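B-agarase (Saccharophagus degradans, PDB 4BQ2) probably hydrolyses agarose from its chain ends, as a family 50 exo-beta-agarase of a marine bacterium. Local coordinates at residues G248-F262 with M272-T284. Residues are numbered along the deposited sequence; the frame is centred on the assembly and turned at random.
Sequences GGWLAGPKLKATGYF and MLVDPEGYPYFAT
The irregular loop G248-F262 winds round the hairpin of M272-T284, whose type I turn runs from D275 to G278, and bonds to it through three backbone amides. W250 N reaches P280 O, L256 N donates to G278 O at 2.6 Å, and G260 N meets P276 O. Water 1 adds a bridge, accepting from T259 N and donating to Y261 O and D275 O. At the buried end, P276 CD sits over one face of the F262 ring, 3.5 Å from its centroid. The same ring turns its edge to the face of Y281, with CE2 above the centre, centroids 4.5 Å apart and planes at 63°, a T-shaped pair. On the outer side the extended first part of K255 (CG anti to the backbone N, chi1 176°) carries CD over the face of Y279, and a bend at chi3 (86°) then turns CE, bringing NZ to Y279 OH at 3.2 Å. L256 CD2 packs on P280 CG at 4.0 Å. D275 OD1 accepts from E277 N, an Asx turn, and from Y279 N, on opposite faces of its carboxylate; OD2 is hydrogen-bonded to S245 OG. Strands 270-274 and 280-287, next to edge strand 263-267 in the mixed sheet, thus form a 3:5 beta hairpin with a type I turn and G1 bulge at G278.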
loop_
_atom_site.group_PDB
_atom_site.type_symbol
_atom_site.label_atom_id
_atom_site.label_comp_id
_atom_site.label_asym_id
_atom_site.label_seq_id
_atom_site.Cartn_x
_atom_site.Cartn_y
_atom_site.Cartn_z
ATOM N N GLY A 248 11.070 -11.412 22.959
ATOM C CA GLY A 248 11.135 -11.820 21.545
ATOM C C GLY A 248 12.514 -11.682 20.943
ATOM O O GLY A 248 12.694 -11.839 19.727
ATOM N N GLY A 249 13.479 -11.313 21.790
ATOM C CA GLY A 249 14.869 -11.148 21.377
ATOM C C GLY A 249 15.589 -12.482 21.306
ATOM O O GLY A 249 14.982 -13.533 21.549
ATOM N N TRP A 250 16.892 -12.441 21.011
ATOM C CA TRP A 250 17.686 -13.658 20.789
ATOM C C TRP A 250 18.386 -14.011 22.103
ATOM O O TRP A 250 19.278 -13.277 22.555
ATOM C CB TRP A 250 18.692 -13.442 19.639
ATOM C CG TRP A 250 19.453 -14.679 19.173
ATOM C CD1 TRP A 250 20.826 -14.832 19.126
ATOM C CD2 TRP A 250 18.901 -15.916 18.680
ATOM N NE1 TRP A 250 21.144 -16.082 18.630
ATOM C CE2 TRP A 250 19.991 -16.761 18.343
ATOM C CE3 TRP A 250 17.592 -16.387 18.466
ATOM C CZ2 TRP A 250 19.816 -18.064 17.819
ATOM C CZ3 TRP A 250 17.421 -17.683 17.930
ATOM C CH2 TRP A 250 18.536 -18.508 17.624
ATOM N N LEU A 251 17.928 -15.093 22.738
ATOM C CA LEU A 251 18.485 -15.549 24.020
ATOM C C LEU A 251 19.980 -15.804 23.975
ATOM O O LEU A 251 20.670 -15.501 24.948
ATOM C CB LEU A 251 17.814 -16.836 24.516
ATOM C CG LEU A 251 16.843 -16.912 25.692
ATOM C CD1 LEU A 251 16.619 -18.381 26.048
ATOM C CD2 LEU A 251 17.301 -16.137 26.923
ATOM N N ALA A 252 20.472 -16.370 22.863
ATOM C CA ALA A 252 21.871 -16.775 22.776
ATOM C C ALA A 252 22.815 -15.569 22.920
ATOM O O ALA A 252 23.910 -15.676 23.492
ATOM C CB ALA A 252 22.138 -17.561 21.501
ATOM N N GLY A 253 22.374 -14.406 22.449
ATOM C CA GLY A 253 23.087 -13.178 22.757
ATOM C C GLY A 253 24.098 -12.810 21.694
ATOM O O GLY A 253 23.944 -13.190 20.540
ATOM N N PRO A 254 25.131 -12.055 22.073
ATOM C CA PRO A 254 25.424 -11.643 23.445
ATOM C C PRO A 254 24.413 -10.626 23.980
ATOM O O PRO A 254 23.749 -9.932 23.201
ATOM C CB PRO A 254 26.793 -10.984 23.315
ATOM C CG PRO A 254 26.760 -10.370 21.949
ATOM C CD PRO A 254 25.905 -11.274 21.089
ATOM N N LYS A 255 24.308 -10.556 25.304
ATOM C CA LYS A 255 23.394 -9.640 25.958
ATOM C C LYS A 255 24.068 -8.285 26.068
ATOM O O LYS A 255 25.242 -8.191 26.443
ATOM C CB LYS A 255 22.939 -10.213 27.320
ATOM C CG LYS A 255 22.041 -9.280 28.124
ATOM C CD LYS A 255 21.060 -10.020 29.013
ATOM C CE LYS A 255 21.648 -10.380 30.361
ATOM N NZ LYS A 255 20.794 -11.430 30.978
ATOM N N LEU A 256 23.353 -7.233 25.691
ATOM C CA LEU A 256 23.899 -5.879 25.755
ATOM C C LEU A 256 23.296 -5.173 26.957
ATOM O O LEU A 256 22.601 -5.797 27.745
ATOM C CB LEU A 256 23.580 -5.094 24.478
ATOM C CG LEU A 256 24.068 -5.479 23.076
ATOM C CD1 LEU A 256 25.489 -6.009 23.079
ATOM C CD2 LEU A 256 23.105 -6.480 22.439
ATOM N N LYS A 257 23.541 -3.872 27.090
ATOM C CA LYS A 257 23.033 -3.117 28.245
ATOM C C LYS A 257 21.497 -3.132 28.227
ATOM O O LYS A 257 20.909 -2.837 27.192
ATOM C CB LYS A 257 23.560 -1.675 28.168
ATOM C CG LYS A 257 23.269 -0.822 29.414
ATOM C CD LYS A 257 24.114 0.464 29.403
ATOM C CE LYS A 257 23.628 1.420 30.503
ATOM N NZ LYS A 257 23.545 0.808 31.847
ATOM N N ALA A 258 20.859 -3.486 29.355
ATOM C CA ALA A 258 19.378 -3.514 29.459
ATOM C C ALA A 258 18.876 -2.165 30.004
ATOM O O ALA A 258 19.347 -1.722 31.076
ATOM C CB ALA A 258 18.970 -4.630 30.418
ATOM N N THR A 259 17.970 -1.491 29.292
ATOM C CA THR A 259 17.491 -0.193 29.773
ATOM C C THR A 259 16.055 -0.276 30.260
ATOM O O THR A 259 15.526 0.706 30.803
ATOM C CB THR A 259 17.522 0.872 28.676
ATOM O OG1 THR A 259 16.593 0.501 27.655
ATOM C CG2 THR A 259 18.971 1.002 28.064
ATOM N N GLY A 260 15.443 -1.432 30.031
ATOM C CA GLY A 260 14.029 -1.658 30.328
ATOM C C GLY A 260 13.069 -1.235 29.207
ATOM O O GLY A 260 11.839 -1.337 29.375
ATOM N N TYR A 261 13.608 -0.768 28.072
ATOM C CA TYR A 261 12.778 -0.415 26.911
ATOM C C TYR A 261 13.478 -0.871 25.659
ATOM O O TYR A 261 14.705 -1.002 25.658
ATOM C CB TYR A 261 12.571 1.120 26.822
ATOM C CG TYR A 261 11.911 1.627 28.061
ATOM C CD1 TYR A 261 10.511 1.649 28.166
ATOM C CD2 TYR A 261 12.688 2.057 29.155
ATOM C CE1 TYR A 261 9.897 2.099 29.321
ATOM C CE2 TYR A 261 12.075 2.511 30.305
ATOM C CZ TYR A 261 10.701 2.518 30.389
ATOM O OH TYR A 261 10.131 2.975 31.562
ATOM N N PHE A 262 12.722 -1.050 24.578
ATOM C CA PHE A 262 13.356 -1.323 23.271
ATOM C C PHE A 262 14.227 -0.139 22.833
ATOM O O PHE A 262 13.831 0.998 23.015
ATOM C CB PHE A 262 12.322 -1.631 22.187
ATOM C CG PHE A 262 11.761 -3.023 22.284
ATOM C CD1 PHE A 262 10.673 -3.284 23.101
ATOM C CD2 PHE A 262 12.369 -4.073 21.616
ATOM C CE1 PHE A 262 10.170 -4.599 23.230
ATOM C CE2 PHE A 262 11.903 -5.391 21.743
ATOM C CZ PHE A 262 10.784 -5.657 22.555
ATOM N N MET A 272 20.623 -3.075 14.749
ATOM C CA MET A 272 19.682 -3.953 15.422
ATOM C C MET A 272 18.829 -3.178 16.410
ATOM O O MET A 272 19.149 -2.044 16.818
ATOM C CB MET A 272 20.423 -5.088 16.176
ATOM C CG MET A 272 21.094 -6.132 15.273
ATOM S SD MET A 272 19.900 -7.049 14.277
ATOM C CE MET A 272 19.405 -8.362 15.388
ATOM N N LEU A 273 17.722 -3.794 16.789
ATOM C CA LEU A 273 17.063 -3.378 18.016
ATOM C C LEU A 273 17.664 -4.150 19.171
ATOM O O LEU A 273 18.304 -5.187 18.977
ATOM C CB LEU A 273 15.541 -3.549 17.929
ATOM C CG LEU A 273 14.837 -2.583 16.917
ATOM C CD1 LEU A 273 13.512 -3.136 16.371
ATOM C CD2 LEU A 273 14.621 -1.203 17.503
ATOM N N VAL A 274 17.421 -3.670 20.385
ATOM C CA VAL A 274 17.796 -4.414 21.577
ATOM C C VAL A 274 16.557 -4.386 22.451
ATOM O O VAL A 274 15.965 -3.324 22.644
ATOM C CB VAL A 274 18.974 -3.725 22.299
ATOM C CG1 VAL A 274 19.254 -4.364 23.657
ATOM C CG2 VAL A 274 20.212 -3.728 21.419
ATOM N N ASP A 275 16.191 -5.530 23.012
ATOM C CA ASP A 275 14.974 -5.596 23.791
ATOM C C ASP A 275 15.145 -5.021 25.237
ATOM O O ASP A 275 16.250 -4.693 25.645
ATOM C CB ASP A 275 14.351 -7.000 23.675
ATOM C CG ASP A 275 14.942 -8.034 24.650
ATOM O OD1 ASP A 275 15.722 -7.675 25.563
ATOM O OD2 ASP A 275 14.598 -9.225 24.485
ATOM N N PRO A 276 14.042 -4.820 25.980
ATOM C CA PRO A 276 14.167 -4.200 27.325
ATOM C C PRO A 276 15.173 -4.898 28.294
ATOM O O PRO A 276 15.602 -4.294 29.286
ATOM C CB PRO A 276 12.746 -4.347 27.890
ATOM C CG PRO A 276 11.848 -4.310 26.667
ATOM C CD PRO A 276 12.632 -5.070 25.611
ATOM N N GLU A 277 15.475 -6.169 28.051
ATOM C CA GLU A 277 16.423 -6.931 28.881
ATOM C C GLU A 277 17.834 -7.010 28.285
ATOM O O GLU A 277 18.745 -7.616 28.890
ATOM C CB GLU A 277 15.892 -8.328 29.107
ATOM C CG GLU A 277 14.552 -8.334 29.788
ATOM C CD GLU A 277 14.101 -9.730 30.166
ATOM O OE1 GLU A 277 14.407 -10.716 29.446
ATOM O OE2 GLU A 277 13.415 -9.814 31.193
ATOM N N GLY A 278 18.017 -6.436 27.102
ATOM C CA GLY A 278 19.361 -6.329 26.528
ATOM C C GLY A 278 19.669 -7.350 25.444
ATOM O O GLY A 278 20.825 -7.466 24.992
ATOM N N TYR A 279 18.659 -8.112 25.009
ATOM C CA TYR A 279 18.894 -9.155 23.968
ATOM C C TYR A 279 18.708 -8.564 22.598
ATOM O O TYR A 279 17.821 -7.700 22.411
ATOM C CB TYR A 279 17.964 -10.361 24.147
ATOM C CG TYR A 279 18.190 -11.074 25.442
ATOM C CD1 TYR A 279 19.170 -12.061 25.546
ATOM C CD2 TYR A 279 17.430 -10.764 26.568
ATOM C CE1 TYR A 279 19.394 -12.709 26.756
ATOM C CE2 TYR A 279 17.637 -11.416 27.788
ATOM C CZ TYR A 279 18.620 -12.387 27.869
ATOM O OH TYR A 279 18.824 -13.017 29.071
ATOM N N PRO A 280 19.561 -8.958 21.633
ATOM C CA PRO A 280 19.413 -8.379 20.309
ATOM C C PRO A 280 18.008 -8.701 19.776
ATOM O O PRO A 280 17.478 -9.785 20.062
ATOM C CB PRO A 280 20.495 -9.089 19.476
ATOM C CG PRO A 280 21.513 -9.580 20.482
ATOM C CD PRO A 280 20.733 -9.864 21.732
ATOM N N TYR A 281 17.433 -7.762 19.035
ATOM C CA TYR A 281 16.048 -7.878 18.578
ATOM C C TYR A 281 15.919 -7.449 17.110
ATOM O O TYR A 281 16.636 -6.559 16.643
ATOM C CB TYR A 281 15.135 -7.030 19.504
ATOM C CG TYR A 281 13.626 -7.089 19.214
ATOM C CD1 TYR A 281 12.834 -8.115 19.716
ATOM C CD2 TYR A 281 13.015 -6.097 18.453
ATOM C CE1 TYR A 281 11.463 -8.151 19.478
ATOM C CE2 TYR A 281 11.644 -6.129 18.178
ATOM C CZ TYR A 281 10.881 -7.153 18.687
ATOM O OH TYR A 281 9.523 -7.170 18.425
ATOM N N PHE A 282 14.966 -8.056 16.401
ATOM C CA PHE A 282 14.724 -7.794 14.980
ATOM C C PHE A 282 13.204 -7.960 14.790
ATOM O O PHE A 282 12.615 -8.978 15.196
ATOM C CB PHE A 282 15.538 -8.744 14.083
ATOM C CG PHE A 282 15.394 -8.459 12.595
ATOM C CD1 PHE A 282 14.381 -9.073 11.843
ATOM C CD2 PHE A 282 16.272 -7.601 11.948
ATOM C CE1 PHE A 282 14.249 -8.815 10.482
ATOM C CE2 PHE A 282 16.157 -7.327 10.585
ATOM C CZ PHE A 282 15.136 -7.933 9.840
ATOM N N ALA A 283 12.569 -6.911 14.258
ATOM C CA ALA A 283 11.127 -6.850 14.264
ATOM C C ALA A 283 10.514 -7.512 13.028
ATOM O O ALA A 283 10.828 -7.140 11.896
ATOM C CB ALA A 283 10.680 -5.391 14.378
ATOM N N THR A 284 9.664 -8.506 13.256
ATOM C CA THR A 284 8.862 -9.077 12.198
ATOM C C THR A 284 7.431 -9.120 12.690
ATOM O O THR A 284 7.191 -9.210 13.897
ATOM C CB THR A 284 9.341 -10.490 11.815
ATOM O OG1 THR A 284 9.223 -11.350 12.970
ATOM C CG2 THR A 284 10.818 -10.450 11.301
HETATM O O HOH W 1 17.230 -2.213 26.687
#